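Local coordinates for PAN2-PAN3 deadenylation complex catalytic subunit pan2 (Neurospora crassa, PDB 4CZW), which shortens mRNA poly(A) tails as the catalytic exonuclease subunit of the PAN deadenylation complex, at residues A74-P79 against T411-R416; A490-Y495 against Y533-V538. One frame throughout, in Å; residues are numbered along the deposited sequence.

From the N terminus, the chain first passes the zinc loop 74-79 of the pseudo-UCH domain, then runs through some 330 residues of helix and strand before segment 411-416 comes back to close contact 1. Contact 2 opens only after that, inside the exonuclease domain, and closes a much shorter loop of 37 residues, from strand 490-496 to helix 529-541. The two loops therefore follow one another, neither nested nor crossed. In space they adjoin, with centres about 10 Å apart: Leu76 touches Lys534, while Val413 and Leu414 lie against Lys535. Helix 529-541 thus faces the zinc loop, helix 412-415 and the nuclease sheet, tying the two domains together.

Contact 1: A74-P79 against T411-R416; sequences ACLADP and TSVLFR. With ZN (zinc ion), chain B.
The zinc loop of the pseudo-UCH domain meets the short helix 412-415 through Ala74 and Leu76, the residues flanking the zinc ligand Cys75. Leu76 reaches across with both methyl branches: CD2 touches CG2 of Val413 at 4.1 Å, and CD1 lies 3.7 Å from NH1 of Arg416, obliquely to the guanidinium plane. Leu76 and Arg416 pass alongside each other, pointing opposite ways. Arg416 leaves its backbone with CG anti to N, then folds back at chi3 (-65°), which returns NH2 to Ser412 OG. In this hydrogen bond Arg416 NH2 lies 3.1 Å from Ser412 OG, which is tilted 20° out of the guanidinium plane. Beside it, Ala74 CB rests 3.5 Å from Ser412 OG, an oxygen that is also hydrogen-bonded to Asp410. Replacing Ser412 by alanine would probably leave Arg416 NH2 and Asp410 without this shared partner and the guanidinium freer to turn. The loop belongs to a zinc site of three cysteines and one histidine: Cys75 SG binds zinc at 2.3 Å, and His70, Cys80 and Cys83 complete the tetrad. Within the loop, Ala77 N donates to Cys75 SG over 3.6 Å, a backbone N-H that may offset some of the negative charge on the ligand sulfur. On the nuclease side, Lys530 hydrogen-bonds the carbonyls of Cys75 and Ala77.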
loop_
_atom_site.group_PDB
_atom_site.type_symbol
_atom_site.label_atom_id
_atom_site.label_comp_id
_atom_site.label_asym_id
_atom_site.label_seq_id
_atom_site.Cartn_x
_atom_site.Cartn_y
_atom_site.Cartn_z
ATOM N N ALA A 74 -1.133 4.528 -17.601
ATOM C CA ALA A 74 -2.045 5.650 -17.778
ATOM C C ALA A 74 -3.414 5.365 -17.171
ATOM O O ALA A 74 -4.385 6.061 -17.466
ATOM C CB ALA A 74 -2.187 5.986 -19.255
ATOM N N CYS A 75 -3.478 4.342 -16.322
ATOM C CA CYS A 75 -4.726 3.918 -15.694
ATOM C C CYS A 75 -5.420 5.061 -14.959
ATOM O O CYS A 75 -4.866 5.636 -14.022
ATOM C CB CYS A 75 -4.466 2.759 -14.727
ATOM S SG CYS A 75 -5.919 2.194 -13.806
ATOM N N LEU A 76 -6.630 5.388 -15.400
ATOM C CA LEU A 76 -7.415 6.447 -14.779
ATOM C C LEU A 76 -8.627 5.877 -14.050
ATOM O O LEU A 76 -9.585 6.594 -13.763
ATOM C CB LEU A 76 -7.865 7.470 -15.824
ATOM C CG LEU A 76 -6.768 8.321 -16.464
ATOM C CD1 LEU A 76 -7.360 9.277 -17.487
ATOM C CD2 LEU A 76 -5.995 9.082 -15.399
ATOM N N ALA A 77 -8.577 4.582 -13.758
ATOM C CA ALA A 77 -9.654 3.926 -13.029
ATOM C C ALA A 77 -9.689 4.404 -11.584
ATOM O O ALA A 77 -8.654 4.492 -10.924
ATOM C CB ALA A 77 -9.495 2.416 -13.089
ATOM N N ASP A 78 -10.885 4.717 -11.099
ATOM C CA ASP A 78 -11.064 5.183 -9.731
ATOM C C ASP A 78 -12.468 4.832 -9.249
ATOM O O ASP A 78 -13.452 5.329 -9.798
ATOM C CB ASP A 78 -10.818 6.690 -9.639
ATOM C CG ASP A 78 -10.817 7.197 -8.209
ATOM O OD1 ASP A 78 -10.455 6.423 -7.299
ATOM O OD2 ASP A 78 -11.169 8.376 -7.995
ATOM N N PRO A 79 -12.570 3.979 -8.215
ATOM C CA PRO A 79 -11.466 3.394 -7.443
ATOM C C PRO A 79 -10.712 2.279 -8.168
ATOM O O PRO A 79 -11.278 1.579 -9.006
ATOM C CB PRO A 79 -12.169 2.843 -6.201
ATOM C CG PRO A 79 -13.531 2.501 -6.681
ATOM C CD PRO A 79 -13.882 3.563 -7.687
ATOM N N THR A 411 3.270 9.567 -18.561
ATOM C CA THR A 411 3.063 10.937 -18.101
ATOM C C THR A 411 1.882 11.617 -18.788
ATOM O O THR A 411 1.732 12.836 -18.710
ATOM C CB THR A 411 4.320 11.795 -18.333
ATOM O OG1 THR A 411 4.544 11.944 -19.741
ATOM C CG2 THR A 411 5.539 11.143 -17.697
ATOM N N SER A 412 1.047 10.825 -19.452
ATOM C CA SER A 412 -0.057 11.357 -20.248
ATOM C C SER A 412 -1.098 12.101 -19.411
ATOM O O SER A 412 -1.831 12.943 -19.930
ATOM C CB SER A 412 -0.737 10.228 -21.024
ATOM O OG SER A 412 -1.274 9.256 -20.144
ATOM N N VAL A 413 -1.160 11.790 -18.120
ATOM C CA VAL A 413 -2.140 12.402 -17.230
ATOM C C VAL A 413 -1.838 13.887 -17.013
ATOM O O VAL A 413 -2.731 14.675 -16.697
ATOM C CB VAL A 413 -2.191 11.665 -15.866
ATOM C CG1 VAL A 413 -0.877 11.830 -15.112
ATOM C CG2 VAL A 413 -3.367 12.148 -15.024
ATOM N N LEU A 414 -0.580 14.268 -17.209
ATOM C CA LEU A 414 -0.155 15.649 -17.006
ATOM C C LEU A 414 -0.559 16.554 -18.167
ATOM O O LEU A 414 -0.708 17.764 -17.995
ATOM C CB LEU A 414 1.362 15.716 -16.809
ATOM C CG LEU A 414 1.948 15.003 -15.589
ATOM C CD1 LEU A 414 3.465 15.108 -15.588
ATOM C CD2 LEU A 414 1.370 15.572 -14.302
ATOM N N PHE A 415 -0.737 15.966 -19.345
ATOM C CA PHE A 415 -0.979 16.747 -20.554
ATOM C C PHE A 415 -2.414 16.637 -21.062
ATOM O O PHE A 415 -2.828 17.399 -21.936
ATOM C CB PHE A 415 -0.011 16.313 -21.659
ATOM C CG PHE A 415 1.426 16.263 -21.224
ATOM C CD1 PHE A 415 2.174 17.423 -21.118
ATOM C CD2 PHE A 415 2.031 15.053 -20.924
ATOM C CE1 PHE A 415 3.498 17.379 -20.720
ATOM C CE2 PHE A 415 3.354 15.002 -20.525
ATOM C CZ PHE A 415 4.087 16.166 -20.422
ATOM N N ARG A 416 -3.173 15.692 -20.515
ATOM C CA ARG A 416 -4.533 15.442 -20.985
ATOM C C ARG A 416 -5.502 16.539 -20.551
ATOM O O ARG A 416 -5.433 17.034 -19.426
ATOM C CB ARG A 416 -5.026 14.081 -20.487
ATOM C CG ARG A 416 -6.401 13.691 -21.012
ATOM C CD ARG A 416 -6.770 12.264 -20.632
ATOM N NE ARG A 416 -5.883 11.282 -21.252
ATOM C CZ ARG A 416 -4.884 10.673 -20.620
ATOM N NH1 ARG A 416 -4.643 10.942 -19.344
ATOM N NH2 ARG A 416 -4.129 9.793 -21.263
HETATM ZN ZN ZN B . -5.108 1.103 -11.902
#

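Contact 2: A490-Y495 against Y533-V538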
loop_
_atom_site.group_PDB
_atom_site.type_symbol
_atom_site.label_atom_id
_atom_site.label_comp_id
_atom_site.label_asym_id
_atom_site.label_seq_id
_atom_site.Cartn_x
_atom_site.Cartn_y
_atom_site.Cartn_z
ATOM N N ALA A 490 0.049 28.615 -13.400
ATOM C CA ALA A 490 -0.368 27.288 -12.962
ATOM C C ALA A 490 -0.622 26.359 -14.145
ATOM O O ALA A 490 -1.174 26.772 -15.164
ATOM C CB ALA A 490 -1.612 27.388 -12.094
ATOM N N PHE A 491 -0.210 25.103 -14.004
ATOM C CA PHE A 491 -0.496 24.091 -15.015
ATOM C C PHE A 491 -1.385 23.002 -14.425
ATOM O O PHE A 491 -1.874 22.128 -15.141
ATOM C CB PHE A 491 0.799 23.496 -15.579
ATOM C CG PHE A 491 1.655 22.798 -14.558
ATOM C CD1 PHE A 491 2.571 23.507 -13.798
ATOM C CD2 PHE A 491 1.557 21.429 -14.375
ATOM C CE1 PHE A 491 3.364 22.862 -12.866
ATOM C CE2 PHE A 491 2.346 20.781 -13.446
ATOM C CZ PHE A 491 3.251 21.497 -12.693
ATOM N N ILE A 492 -1.588 23.064 -13.113
ATOM C CA ILE A 492 -2.537 22.194 -12.431
ATOM C C ILE A 492 -3.359 22.997 -11.432
ATOM O O ILE A 492 -2.807 23.654 -10.550
ATOM C CB ILE A 492 -1.841 21.038 -11.684
ATOM C CG1 ILE A 492 -1.157 20.088 -12.666
ATOM C CG2 ILE A 492 -2.848 20.267 -10.843
ATOM C CD1 ILE A 492 -0.446 18.932 -11.996
ATOM N N ASP A 493 -4.677 22.951 -11.580
ATOM C CA ASP A 493 -5.579 23.575 -10.619
ATOM C C ASP A 493 -6.841 22.732 -10.497
ATOM O O ASP A 493 -7.927 23.151 -10.899
ATOM C CB ASP A 493 -5.921 25.008 -11.032
ATOM C CG ASP A 493 -6.663 25.766 -9.946
ATOM O OD1 ASP A 493 -6.469 25.445 -8.754
ATOM O OD2 ASP A 493 -7.441 26.684 -10.283
ATOM N N ASP A 494 -6.684 21.536 -9.941
ATOM C CA ASP A 494 -7.776 20.576 -9.865
ATOM C C ASP A 494 -8.607 20.724 -8.597
ATOM O O ASP A 494 -8.070 20.824 -7.494
ATOM C CB ASP A 494 -7.233 19.149 -9.949
ATOM C CG ASP A 494 -6.528 18.869 -11.260
ATOM O OD1 ASP A 494 -6.851 19.538 -12.264
ATOM O OD2 ASP A 494 -5.654 17.978 -11.286
ATOM N N TYR A 495 -9.924 20.743 -8.769
ATOM C CA TYR A 495 -10.848 20.636 -7.650
ATOM C C TYR A 495 -11.287 19.182 -7.537
ATOM O O TYR A 495 -11.434 18.492 -8.547
ATOM C CB TYR A 495 -12.049 21.564 -7.838
ATOM C CG TYR A 495 -11.744 23.026 -7.593
ATOM C CD1 TYR A 495 -10.892 23.730 -8.435
ATOM C CD2 TYR A 495 -12.315 23.705 -6.524
ATOM C CE1 TYR A 495 -10.616 25.067 -8.218
ATOM C CE2 TYR A 495 -12.044 25.042 -6.299
ATOM C CZ TYR A 495 -11.194 25.717 -7.149
ATOM O OH TYR A 495 -10.919 27.047 -6.930
ATOM N N TYR A 533 -4.377 12.934 -7.771
ATOM C CA TYR A 533 -3.257 12.320 -7.067
ATOM C C TYR A 533 -2.249 11.745 -8.053
ATOM O O TYR A 533 -1.040 11.807 -7.827
ATOM C CB TYR A 533 -3.751 11.222 -6.119
ATOM C CG TYR A 533 -2.664 10.611 -5.261
ATOM C CD1 TYR A 533 -1.892 9.553 -5.729
ATOM C CD2 TYR A 533 -2.415 11.086 -3.981
ATOM C CE1 TYR A 533 -0.898 8.993 -4.948
ATOM C CE2 TYR A 533 -1.425 10.532 -3.193
ATOM C CZ TYR A 533 -0.671 9.486 -3.681
ATOM O OH TYR A 533 0.317 8.931 -2.899
ATOM N N LYS A 534 -2.760 11.183 -9.145
ATOM C CA LYS A 534 -1.924 10.557 -10.162
ATOM C C LYS A 534 -0.928 11.553 -10.744
ATOM O O LYS A 534 0.225 11.211 -11.000
ATOM C CB LYS A 534 -2.791 9.965 -11.274
ATOM C CG LYS A 534 -2.034 9.109 -12.273
ATOM C CD LYS A 534 -2.963 8.588 -13.358
ATOM C CE LYS A 534 -2.228 7.696 -14.344
ATOM N NZ LYS A 534 -1.732 6.447 -13.702
ATOM N N LYS A 535 -1.381 12.788 -10.943
ATOM C CA LYS A 535 -0.524 13.849 -11.458
ATOM C C LYS A 535 0.633 14.124 -10.507
ATOM O O LYS A 535 1.792 14.162 -10.916
ATOM C CB LYS A 535 -1.330 15.130 -11.684
ATOM C CG LYS A 535 -2.492 14.975 -12.648
ATOM C CD LYS A 535 -3.263 16.275 -12.786
ATOM C CE LYS A 535 -4.451 16.117 -13.719
ATOM N NZ LYS A 535 -5.234 17.377 -13.835
ATOM N N LEU A 536 0.307 14.309 -9.232
ATOM C CA LEU A 536 1.310 14.598 -8.215
ATOM C C LEU A 536 2.273 13.429 -8.037
ATOM O O LEU A 536 3.473 13.628 -7.852
ATOM C CB LEU A 536 0.637 14.932 -6.882
ATOM C CG LEU A 536 -0.370 16.083 -6.915
ATOM C CD1 LEU A 536 -0.917 16.362 -5.524
ATOM C CD2 LEU A 536 0.265 17.331 -7.507
ATOM N N TRP A 537 1.741 12.211 -8.103
ATOM C CA TRP A 537 2.553 11.009 -7.944
ATOM C C TRP A 537 3.559 10.870 -9.082
ATOM O O TRP A 537 4.702 10.470 -8.864
ATOM C CB TRP A 537 1.664 9.765 -7.872
ATOM C CG TRP A 537 2.433 8.501 -7.633
ATOM C CD1 TRP A 537 2.937 8.061 -6.444
ATOM C CD2 TRP A 537 2.784 7.510 -8.607
ATOM N NE1 TRP A 537 3.583 6.861 -6.616
ATOM C CE2 TRP A 537 3.503 6.500 -7.936
ATOM C CE3 TRP A 537 2.562 7.378 -9.982
ATOM C CZ2 TRP A 537 3.999 5.375 -8.591
ATOM C CZ3 TRP A 537 3.057 6.261 -10.631
ATOM C CH2 TRP A 537 3.767 5.274 -9.934
ATOM N N VAL A 538 3.124 11.197 -10.295
ATOM C CA VAL A 538 4.000 11.164 -11.460
ATOM C C VAL A 538 5.111 12.202 -11.320
ATOM O O VAL A 538 6.281 11.910 -11.574
ATOM C CB VAL A 538 3.215 11.415 -12.768
ATOM C CG1 VAL A 538 4.161 11.739 -13.913
ATOM C CG2 VAL A 538 2.358 10.207 -13.110
#
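Asp494 and Lys535 form a buried salt bridge between strand 490-496 and helix 529-541, the aspartate reaching from the strand and the lysine from the helix. Lys535 starts with CG beside its backbone N, anti to the carbonyl carbon (chi1 -59°), and from there every bond is extended, so that the ammonium is held at the far end of a fully stretched side chain, against the strand. Lys535 NZ donates to Asp494 OD2 at 2.7 Å, meeting that oxygen on its syn side and 15° out of the carboxylate plane. Asp494 OD1 is somewhat farther from Lys535 NZ, at 3.1 Å, so the ammonium sits near both oxygens but is bonded to OD2. Two residues back along the strand, Ile492 points at the helix too, its CG1 branch fully stretched at chi2. Ile492 CD1 lies 3.9 Å from Lys535 CB and nearly as close to CD; the isoleucine and lysine side chains run past each other, pointing opposite ways. The lysine methylenes thus bury apolar surface while the amine meets its counter-charge, with helix 412-415 covering the methylenes as well. Asp493, between the two, turns away to a salt bridge with Arg476. Phe491 and Ile492 form a classic beta bulge opposite Val479. Helix 529-541 packs on the mixed sheet as the helix of a beta-alpha-beta connection from strand 525-527 to the parallel strand 545-548, as in the RNase H-like fold of DEDD exonucleases.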